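Local coordinates for protein sulfoquinovosidase (PDB 5AEG) that hydrolyses sulfoquinovosyl diacylglycerides and simple sulfoquinovosides, releasing sulfoquinovose for sulfoglycolysis, at residues A287-W290 and S291-M295; E388-K392 and N393-L397; M587-L590 and F591-Y594; S485-P488 and A489-L493. One frame throughout, in Å; residues are numbered along the deposited sequence.

Contact 1: A287-W290 and S291-M295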
loop_
_atom_site.group_PDB
_atom_site.type_symbol
_atom_site.label_atom_id
_atom_site.label_comp_id
_atom_site.label_asym_id
_atom_site.label_seq_id
_atom_site.Cartn_x
_atom_site.Cartn_y
_atom_site.Cartn_z
ATOM N N ALA A 287 20.413 -4.635 -3.964
ATOM C CA ALA A 287 21.303 -5.076 -2.887
ATOM C C ALA A 287 21.077 -4.153 -1.695
ATOM O O ALA A 287 21.669 -3.040 -1.592
ATOM C CB ALA A 287 22.781 -4.986 -3.348
ATOM N N GLN A 288 20.218 -4.573 -0.795
ATOM C CA GLN A 288 19.901 -3.698 0.342
ATOM C C GLN A 288 21.086 -3.483 1.349
ATOM O O GLN A 288 21.026 -2.506 2.138
ATOM C CB GLN A 288 18.658 -4.154 1.059
ATOM C CG GLN A 288 18.741 -5.526 1.718
ATOM C CD GLN A 288 17.514 -5.841 2.570
ATOM O OE1 GLN A 288 16.605 -5.007 2.730
ATOM N NE2 GLN A 288 17.568 -7.008 3.239
ATOM N N ASP A 289 22.075 -4.381 1.315
ATOM C CA ASP A 289 23.309 -4.230 2.145
ATOM C C ASP A 289 24.427 -3.390 1.523
ATOM O O ASP A 289 25.544 -3.452 2.051
ATOM C CB ASP A 289 23.846 -5.631 2.658
ATOM C CG ASP A 289 24.295 -6.522 1.578
ATOM O OD1 ASP A 289 23.784 -6.351 0.448
ATOM O OD2 ASP A 289 25.197 -7.371 1.798
ATOM N N TRP A 290 24.090 -2.535 0.538
ATOM C CA TRP A 290 24.966 -1.597 -0.085
ATOM C C TRP A 290 25.713 -0.670 0.892
ATOM O O TRP A 290 26.818 -0.206 0.584
ATOM C CB TRP A 290 24.245 -0.778 -1.120
ATOM C CG TRP A 290 23.390 0.284 -0.522
ATOM C CD1 TRP A 290 22.301 0.086 0.277
ATOM C CD2 TRP A 290 23.599 1.695 -0.574
ATOM N NE1 TRP A 290 21.814 1.292 0.690
ATOM C CE2 TRP A 290 22.604 2.292 0.211
ATOM C CE3 TRP A 290 24.548 2.513 -1.190
ATOM C CZ2 TRP A 290 22.485 3.711 0.366
ATOM C CZ3 TRP A 290 24.427 3.927 -1.064
ATOM C CH2 TRP A 290 23.397 4.489 -0.267
ATOM N N SER A 291 25.102 -0.473 2.039
ATOM C CA SER A 291 25.542 0.377 3.149
ATOM C C SER A 291 26.279 -0.413 4.234
ATOM O O SER A 291 26.797 0.147 5.193
ATOM C CB SER A 291 24.253 1.100 3.690
ATOM O OG SER A 291 23.354 0.164 4.315
ATOM N N GLY A 292 26.474 -1.701 4.061
ATOM C CA GLY A 292 27.077 -2.551 5.086
ATOM C C GLY A 292 26.129 -3.444 5.832
ATOM O O GLY A 292 24.887 -3.428 5.602
ATOM N N ILE A 293 26.759 -4.352 6.564
ATOM C CA ILE A 293 26.152 -5.437 7.281
ATOM C C ILE A 293 26.453 -5.203 8.744
ATOM O O ILE A 293 27.645 -4.989 9.188
ATOM C CB ILE A 293 26.745 -6.780 6.886
ATOM C CG1 ILE A 293 26.487 -7.084 5.414
ATOM C CG2 ILE A 293 26.189 -7.874 7.786
ATOM C CD1 ILE A 293 27.236 -8.335 4.938
ATOM N N ARG A 294 25.374 -5.237 9.502
ATOM C CA ARG A 294 25.411 -5.193 10.972
ATOM C C ARG A 294 25.060 -6.573 11.495
ATOM O O ARG A 294 23.962 -7.124 11.233
ATOM C CB ARG A 294 24.470 -4.107 11.477
ATOM C CG ARG A 294 24.355 -4.117 13.009
ATOM C CD ARG A 294 25.137 -3.007 13.591
ATOM N NE ARG A 294 24.580 -1.703 13.278
ATOM C CZ ARG A 294 25.132 -0.590 13.692
ATOM N NH1 ARG A 294 26.281 -0.608 14.411
ATOM N NH2 ARG A 294 24.582 0.564 13.369
ATOM N N MET A 295 25.992 -7.168 12.239
ATOM C CA MET A 295 25.722 -8.384 12.986
ATOM C C MET A 295 24.825 -8.160 14.234
ATOM O O MET A 295 25.062 -7.230 15.019
ATOM C CB MET A 295 27.053 -8.968 13.417
ATOM C CG MET A 295 27.044 -10.434 13.453
ATOM S SD MET A 295 26.746 -11.027 11.741
ATOM C CE MET A 295 26.048 -12.513 12.419
#
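Trp290 and Ser291 are brought together by matching first torsions: Trp290 CG and Ser291 OG each lie between their own backbone N and carbonyl carbon, at chi1 76° and 68°. The indole thus folds back over the chain that follows it, and one face of its pyrrole ring receives Ser291. Ser291 N comes within 3.2 Å of Trp290 CG, while Ser291 CB stands 4.0 Å from the centroid of the Trp290 five-membered ring. That approach is only 14° off the ring normal, a CH-pi contact.

Asp289 shares the same first torsion, which sets its carboxylate alongside Ile293, the two running in one direction. Asp289 OD2 lies 3.8 Å from Ile293 CG1 and 3.9 Å from Ile293 CD1, a contact of van der Waals type. The polar ends look elsewhere: Asp289 bonds through OD1 to Tyr313 OH and through OD2 to Gly263 N, Trp290 NE1 reaches Tyr333 O, and Ser291 OG pairs with Met303 O.

The backbone makes two overlapping type I beta turns, Ala287 to Trp290 and Asp289 to Gly292. The second is closed by Gly292 N bonding to Asp289 O at 2.8 Å. Gly292 then leaves with a positive phi, a conformation in which a beta carbon would collide with Ser291 O, so the position suits glycine.

Gln288, within the first turn, is a substrate-binding residue whose NE2 is held by Gln262 OE1. With the carboxylate, hydroxyl and indole N-H all bonded, the chemistry is consistent with a loop held in place beside the substrate-binding residues Gln288 and Val302.

Contact 2: E388-K392 and N393-L397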
loop_
_atom_site.group_PDB
_atom_site.type_symbol
_atom_site.label_atom_id
_atom_site.label_comp_id
_atom_site.label_asym_id
_atom_site.label_seq_id
_atom_site.Cartn_x
_atom_site.Cartn_y
_atom_site.Cartn_z
ATOM N N GLU A 388 18.986 15.653 0.303
ATOM C CA GLU A 388 20.361 15.712 -0.254
ATOM C C GLU A 388 21.131 14.471 -0.037
ATOM O O GLU A 388 21.950 14.083 -0.887
ATOM C CB GLU A 388 21.194 16.934 0.297
ATOM C CG GLU A 388 20.614 18.270 -0.178
ATOM C CD GLU A 388 20.585 18.472 -1.695
ATOM O OE1 GLU A 388 21.637 18.147 -2.306
ATOM O OE2 GLU A 388 19.537 18.954 -2.273
ATOM N N VAL A 389 20.894 13.829 1.088
ATOM C CA VAL A 389 21.464 12.520 1.300
ATOM C C VAL A 389 21.053 11.600 0.141
ATOM O O VAL A 389 21.906 10.904 -0.405
ATOM C CB VAL A 389 21.053 11.902 2.649
ATOM C CG1 VAL A 389 21.398 10.435 2.730
ATOM C CG2 VAL A 389 21.737 12.623 3.818
ATOM N N ILE A 390 19.763 11.577 -0.194
ATOM C CA ILE A 390 19.299 10.746 -1.289
ATOM C C ILE A 390 19.999 11.155 -2.564
ATOM O O ILE A 390 20.508 10.296 -3.302
ATOM C CB ILE A 390 17.725 10.772 -1.460
ATOM C CG1 ILE A 390 17.029 10.098 -0.258
ATOM C CG2 ILE A 390 17.307 9.943 -2.678
ATOM C CD1 ILE A 390 15.544 10.459 -0.085
ATOM N N LYS A 391 20.039 12.455 -2.848
ATOM C CA LYS A 391 20.606 12.930 -4.122
ATOM C C LYS A 391 22.085 12.633 -4.268
ATOM O O LYS A 391 22.503 12.170 -5.301
ATOM C CB LYS A 391 20.336 14.419 -4.327
ATOM C CG LYS A 391 18.891 14.650 -4.676
ATOM C CD LYS A 391 18.403 16.035 -4.322
ATOM C CE LYS A 391 19.191 17.126 -4.975
ATOM N NZ LYS A 391 18.454 18.395 -4.604
ATOM N N LYS A 392 22.850 12.846 -3.203
ATOM C CA LYS A 392 24.297 12.757 -3.280
ATOM C C LYS A 392 24.767 11.320 -3.087
ATOM O O LYS A 392 25.704 10.879 -3.814
ATOM C CB LYS A 392 24.954 13.734 -2.299
ATOM C CG LYS A 392 26.371 13.436 -1.801
ATOM C CD LYS A 392 27.445 14.468 -2.207
ATOM C CE LYS A 392 27.646 14.586 -3.726
ATOM N NZ LYS A 392 27.859 13.281 -4.454
ATOM N N ASN A 393 24.106 10.550 -2.210
ATOM C CA ASN A 393 24.606 9.240 -1.872
ATOM C C ASN A 393 24.026 8.065 -2.716
ATOM O O ASN A 393 24.647 7.019 -2.826
ATOM C CB ASN A 393 24.442 9.015 -0.361
ATOM C CG ASN A 393 25.321 9.957 0.491
ATOM O OD1 ASN A 393 26.055 10.715 -0.022
ATOM N ND2 ASN A 393 25.157 9.934 1.754
ATOM N N MET A 394 22.871 8.277 -3.335
ATOM C CA MET A 394 22.203 7.237 -4.166
ATOM C C MET A 394 22.114 7.660 -5.610
ATOM O O MET A 394 22.564 6.951 -6.497
ATOM C CB MET A 394 20.830 6.891 -3.597
ATOM C CG MET A 394 20.877 6.749 -2.061
ATOM S SD MET A 394 19.298 6.307 -1.193
ATOM C CE MET A 394 19.328 4.739 -1.885
ATOM N N ILE A 395 21.524 8.809 -5.874
ATOM C CA ILE A 395 21.333 9.205 -7.284
ATOM C C ILE A 395 22.666 9.474 -7.966
ATOM O O ILE A 395 22.910 8.955 -9.045
ATOM C CB ILE A 395 20.425 10.468 -7.445
ATOM C CG1 ILE A 395 18.987 10.129 -6.944
ATOM C CG2 ILE A 395 20.386 10.881 -8.907
ATOM C CD1 ILE A 395 17.976 11.260 -6.796
ATOM N N GLU A 396 23.525 10.263 -7.325
ATOM C CA GLU A 396 24.854 10.534 -7.882
ATOM C C GLU A 396 25.753 9.327 -7.930
ATOM O O GLU A 396 26.592 9.303 -8.763
ATOM C CB GLU A 396 25.518 11.753 -7.205
ATOM C CG GLU A 396 24.898 13.028 -7.736
ATOM C CD GLU A 396 25.458 14.301 -7.099
ATOM O OE1 GLU A 396 26.601 14.288 -6.557
ATOM O OE2 GLU A 396 24.724 15.315 -7.138
ATOM N N LEU A 397 25.548 8.304 -7.077
ATOM C CA LEU A 397 26.283 7.081 -7.167
ATOM C C LEU A 397 25.896 6.316 -8.431
ATOM O O LEU A 397 26.618 5.433 -8.882
ATOM C CB LEU A 397 26.041 6.261 -5.916
ATOM C CG LEU A 397 26.684 4.860 -5.775
ATOM C CD1 LEU A 397 28.175 4.887 -5.634
ATOM C CD2 LEU A 397 26.117 4.149 -4.586
#
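Lys392 reaches Glu396 one turn further along the helix by a strongly bent route. Its CG is anti to the backbone N (chi1 156°), and the chain then kinks at chi2, chi3 and chi4, so that it doubles over the helix surface. Glu396 has the simpler shape: CG beside its backbone N, then extended to the carboxylate. The two side chains meet at a slant, and Lys392 NZ forms a salt bridge with Glu396 OE1 at 2.6 Å, arriving from above the carboxylate plane, 36° out of it. On the way, Lys392 CG passes Asn393 OD1 at 3.3 Å.

Lys391 takes another path. Its CG sits beside the backbone N and its chain bends once, at chi3, placing NZ 2.6 Å from Glu388 OE2 in a salt bridge; Glu443 is a second acidic partner. The stem of the same lysine runs alongside Ile395, with Lys391 CG 4.1 Å from Ile395 CD1. Asn393 turns its amide beside Val389 (Asn393 ND2 to Val389 CG1, 3.9 Å) and bonds through ND2 to Trp306 O. Ile390 and Met394 face inward, both against Trp402 of the neighbouring barrel strand.

Beneath these side chains the helix widens into a pi-type turn. Ile390 O accepts both Met394 N and Ile395 N, each at 3.1 Å, and Lys391 O accepts Glu396 N at 3.0 Å, five residues on.

In this C-terminal part of barrel helix 380-395, Ile390 and Met394 pack on the strands while Lys392 and Glu396 lie on the exposed side. Within each pair the lysine and glutamate would largely neutralise one another, with Lys391 shared between two acids.

Contact 3: M587-L590 and F591-Y594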
loop_
_atom_site.group_PDB
_atom_site.type_symbol
_atom_site.label_atom_id
_atom_site.label_comp_id
_atom_site.label_asym_id
_atom_site.label_seq_id
_atom_site.Cartn_x
_atom_site.Cartn_y
_atom_site.Cartn_z
ATOM N N MET A 587 -3.538 -3.352 -12.140
ATOM C CA MET A 587 -4.223 -4.526 -11.739
ATOM C C MET A 587 -5.591 -4.073 -11.260
ATOM O O MET A 587 -5.704 -3.241 -10.378
ATOM C CB MET A 587 -3.448 -5.248 -10.596
ATOM C CG MET A 587 -2.146 -5.782 -11.046
ATOM S SD MET A 587 -0.961 -6.210 -9.688
ATOM C CE MET A 587 -1.772 -7.563 -8.908
ATOM N N ARG A 588 -6.627 -4.636 -11.895
ATOM C CA ARG A 588 -7.972 -4.132 -11.756
ATOM C C ARG A 588 -8.961 -5.112 -11.169
ATOM O O ARG A 588 -9.003 -6.322 -11.559
ATOM C CB ARG A 588 -8.467 -3.741 -13.194
ATOM C CG ARG A 588 -7.581 -2.718 -13.854
ATOM C CD ARG A 588 -7.977 -2.391 -15.304
ATOM N NE ARG A 588 -6.948 -1.653 -15.991
ATOM C CZ ARG A 588 -7.003 -1.275 -17.278
ATOM N NH1 ARG A 588 -8.072 -1.551 -18.036
ATOM N NH2 ARG A 588 -5.991 -0.646 -17.848
ATOM N N PRO A 589 -9.892 -4.621 -10.325
ATOM C CA PRO A 589 -11.011 -5.392 -9.863
ATOM C C PRO A 589 -11.878 -5.740 -11.103
ATOM O O PRO A 589 -11.966 -4.886 -11.980
ATOM C CB PRO A 589 -11.752 -4.409 -8.936
ATOM C CG PRO A 589 -10.700 -3.426 -8.521
ATOM C CD PRO A 589 -9.836 -3.281 -9.708
ATOM N N LEU A 590 -12.408 -6.945 -11.174
ATOM C CA LEU A 590 -13.179 -7.366 -12.400
ATOM C C LEU A 590 -14.414 -6.425 -12.656
ATOM O O LEU A 590 -14.795 -6.198 -13.825
ATOM C CB LEU A 590 -13.651 -8.748 -12.307
ATOM C CG LEU A 590 -12.712 -9.831 -12.893
ATOM C CD1 LEU A 590 -11.355 -9.981 -12.182
ATOM C CD2 LEU A 590 -13.394 -11.163 -12.969
ATOM N N PHE A 591 -14.947 -5.831 -11.595
ATOM C CA PHE A 591 -16.147 -4.991 -11.718
ATOM C C PHE A 591 -15.826 -3.667 -12.367
ATOM O O PHE A 591 -16.740 -3.019 -12.791
ATOM C CB PHE A 591 -16.922 -4.893 -10.409
ATOM C CG PHE A 591 -16.143 -4.292 -9.269
ATOM C CD1 PHE A 591 -15.871 -2.951 -9.227
ATOM C CD2 PHE A 591 -15.695 -5.088 -8.282
ATOM C CE1 PHE A 591 -15.183 -2.399 -8.135
ATOM C CE2 PHE A 591 -14.970 -4.569 -7.213
ATOM C CZ PHE A 591 -14.750 -3.230 -7.126
ATOM N N LEU A 592 -14.552 -3.283 -12.564
ATOM C CA LEU A 592 -14.256 -2.120 -13.356
ATOM C C LEU A 592 -14.733 -2.301 -14.827
ATOM O O LEU A 592 -15.074 -1.285 -15.500
ATOM C CB LEU A 592 -12.814 -1.744 -13.412
ATOM C CG LEU A 592 -12.092 -1.293 -12.137
ATOM C CD1 LEU A 592 -10.762 -0.658 -12.440
ATOM C CD2 LEU A 592 -12.956 -0.435 -11.272
ATOM N N HIS A 593 -14.707 -3.544 -15.298
ATOM C CA HIS A 593 -15.063 -3.837 -16.710
ATOM C C HIS A 593 -16.275 -4.690 -16.874
ATOM O O HIS A 593 -16.698 -4.846 -18.006
ATOM C CB HIS A 593 -13.874 -4.410 -17.477
ATOM C CG HIS A 593 -12.747 -3.486 -17.568
ATOM N ND1 HIS A 593 -12.840 -2.246 -18.200
ATOM C CD2 HIS A 593 -11.484 -3.556 -17.045
ATOM C CE1 HIS A 593 -11.680 -1.621 -18.093
ATOM N NE2 HIS A 593 -10.841 -2.403 -17.407
ATOM N N TYR A 594 -16.804 -5.313 -15.814
ATOM C CA TYR A 594 -17.952 -6.240 -15.824
ATOM C C TYR A 594 -18.906 -5.730 -14.738
ATOM O O TYR A 594 -19.302 -6.440 -13.875
ATOM C CB TYR A 594 -17.524 -7.752 -15.623
ATOM C CG TYR A 594 -16.593 -8.150 -16.732
ATOM C CD1 TYR A 594 -17.105 -8.633 -17.961
ATOM C CD2 TYR A 594 -15.222 -7.942 -16.641
ATOM C CE1 TYR A 594 -16.255 -8.864 -19.058
ATOM C CE2 TYR A 594 -14.347 -8.235 -17.713
ATOM C CZ TYR A 594 -14.859 -8.750 -18.905
ATOM O OH TYR A 594 -14.079 -8.947 -20.018
#
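Arg588 and His593 supply the side-chain hydrogen bond of this turn. Arg588 NH1 donates to His593 NE2 at 3.0 Å, with an N-H...N angle of 153°; the imidazole nitrogen lies in the guanidinium plane, at its edge, while the arginine stands somewhat tilted from the imidazole plane. The two planes are 44° apart. An extended arginine chain from CG to NE carries the group this far, and its NE is held by Pro585 O. Because NE2 accepts here, the histidine is consistent with a neutral ring bearing its proton on ND1.

Backbone bonds close the chain on itself. Leu592 N bonds to Pro589 O at 3.1 Å, and Leu590 O takes two donors, His593 N and Tyr594 N, each at 3.0 Å. The edge of the Tyr594 ring also meets this oxygen. In the fold, this tight turn comes directly after strand 587-588, an outer strand of the antiparallel sheet of the C-terminal domain, and starts the connection to its neighbour 607-609.

Apolar contacts gather round Pro589. Its CB sits over one face of Phe591, 3.8 Å from the ring centroid and not far off the normal, a CH-pi contact; a chi1 of 61° swings the Phe591 ring back over the proline. Tyr601 stacks on Phe591, and Tyr232 meets it edge-to-face. Pro589 CD touches Leu592 CG at 3.9 Å, and Leu592 CD1 also lies 3.9 Å from Arg588 CB, the leucine crossing the arginine stem nearly at a right angle.

Contact 4: S485-P488 and A489-L493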
loop_
_atom_site.group_PDB
_atom_site.type_symbol
_atom_site.label_atom_id
_atom_site.label_comp_id
_atom_site.label_asym_id
_atom_site.label_seq_id
_atom_site.Cartn_x
_atom_site.Cartn_y
_atom_site.Cartn_z
ATOM N N SER A 485 -2.698 -13.000 -0.012
ATOM C CA SER A 485 -3.006 -11.730 0.614
ATOM C C SER A 485 -2.548 -10.538 -0.256
ATOM O O SER A 485 -3.007 -9.374 -0.069
ATOM C CB SER A 485 -2.405 -11.731 2.065
ATOM O OG SER A 485 -0.987 -11.565 1.992
ATOM N N VAL A 486 -1.608 -10.785 -1.183
ATOM C CA VAL A 486 -1.142 -9.740 -2.072
ATOM C C VAL A 486 -2.273 -9.217 -3.021
ATOM O O VAL A 486 -2.276 -8.041 -3.423
ATOM C CB VAL A 486 0.102 -10.205 -2.892
ATOM C CG1 VAL A 486 0.551 -9.120 -3.832
ATOM C CG2 VAL A 486 1.253 -10.671 -1.945
ATOM N N VAL A 487 -3.180 -10.115 -3.400
ATOM C CA VAL A 487 -4.239 -9.703 -4.325
ATOM C C VAL A 487 -5.261 -8.687 -3.765
ATOM O O VAL A 487 -5.417 -7.642 -4.342
ATOM C CB VAL A 487 -4.944 -10.895 -4.985
ATOM C CG1 VAL A 487 -5.871 -10.413 -6.084
ATOM C CG2 VAL A 487 -3.906 -11.846 -5.612
ATOM N N PRO A 488 -5.866 -8.921 -2.582
ATOM C CA PRO A 488 -6.637 -7.832 -1.975
ATOM C C PRO A 488 -5.821 -6.601 -1.700
ATOM O O PRO A 488 -6.339 -5.500 -1.849
ATOM C CB PRO A 488 -7.253 -8.431 -0.709
ATOM C CG PRO A 488 -6.575 -9.732 -0.499
ATOM C CD PRO A 488 -5.983 -10.164 -1.842
ATOM N N ALA A 489 -4.518 -6.746 -1.412
ATOM C CA ALA A 489 -3.648 -5.586 -1.236
ATOM C C ALA A 489 -3.561 -4.742 -2.505
ATOM O O ALA A 489 -3.668 -3.495 -2.485
ATOM C CB ALA A 489 -2.303 -6.070 -0.725
ATOM N N ALA A 490 -3.362 -5.388 -3.657
ATOM C CA ALA A 490 -3.346 -4.667 -4.924
ATOM C C ALA A 490 -4.701 -3.978 -5.246
ATOM O O ALA A 490 -4.731 -2.849 -5.704
ATOM C CB ALA A 490 -3.046 -5.601 -6.058
ATOM N N LEU A 491 -5.777 -4.703 -5.021
ATOM C CA LEU A 491 -7.103 -4.290 -5.453
ATOM C C LEU A 491 -7.628 -3.172 -4.557
ATOM O O LEU A 491 -8.218 -2.205 -5.062
ATOM C CB LEU A 491 -8.088 -5.395 -5.443
ATOM C CG LEU A 491 -7.779 -6.532 -6.463
ATOM C CD1 LEU A 491 -8.801 -7.629 -6.331
ATOM C CD2 LEU A 491 -7.690 -6.020 -7.894
ATOM N N SER A 492 -7.439 -3.311 -3.255
ATOM C CA SER A 492 -7.774 -2.228 -2.314
ATOM C C SER A 492 -7.035 -0.952 -2.665
ATOM O O SER A 492 -7.620 0.160 -2.746
ATOM C CB SER A 492 -7.490 -2.700 -0.889
ATOM O OG SER A 492 -6.136 -3.074 -0.725
ATOM N N LEU A 493 -5.733 -1.054 -2.915
ATOM C CA LEU A 493 -4.975 0.127 -3.346
ATOM C C LEU A 493 -5.429 0.719 -4.662
ATOM O O LEU A 493 -5.542 1.964 -4.799
ATOM C CB LEU A 493 -3.458 -0.136 -3.403
ATOM C CG LEU A 493 -2.820 -0.022 -2.025
ATOM C CD1 LEU A 493 -1.372 -0.423 -2.040
ATOM C CD2 LEU A 493 -2.924 1.428 -1.479
#
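The flat groups where Pro488 meets Ser492 are peptide units, not aromatic rings. The Pro488 carbonyl oxygen receives Ser492 N at 2.8 Å, and Ser492 OG, a hydroxyl, comes to 2.7 Å from the same Pro488 O. The Val487 carbonyl takes Leu491 N at 3.0 Å almost head-on, and Leu491 CG packs 3.4 Å from Val487 O.

With chi1 at 59° the Ser492 hydroxyl turns back toward the preceding turn, where Ala489 O is also near Ser492 OG, at 3.1 Å. The single hydroxyl proton has more than one carbonyl to choose from, and which of them takes it stays open; OG also accepts from Gln135 N. Val487 and Leu491 run alongside each other in the same direction, with Val487 CG1 4.0 Å from Leu491 CD1; both side chains reach Tyr607.

The remaining bonds are helical: Ala490 N to Val486 O at 2.9 Å, and a weak one from Ala489 N to Ser485 O. The two alanines keep their sides of the helix slim, Ala489 facing Glu134 and Phe136, Ala490 facing His501.

Strand 468-469, helix 486-495 and strand 501-505 form a beta-alpha-beta unit of the catalytic TIM barrel of family 31 glycoside hydrolases. This buried helix lies between the barrel strands and the C-terminal domain, with the side chain of Ser485 about 7 Å from a bound calcium ion.

From the N terminus the four contacts come in series, none nesting in or crossing another; contacts 1 and 3 fold short turns, while 2 and 4 run along helices and close no loop. Contact 1 closes the loop after barrel strand 282-286, and contact 2 lies near the end of helix 380-395. They touch: Trp290 CH2 sits 3.8 Å from Met394 CG, tying pocket loop to helix, centres about 17 Å apart. Contact 4 follows on helix 486-495, with contact 3 last, beyond the barrel in the C-terminal domain. These two also touch, Leu491 CD2 lying 3.6 Å from Pro589 N, which joins the domains. Contacts 1 and 3 stand on opposite sides of the chain's centre.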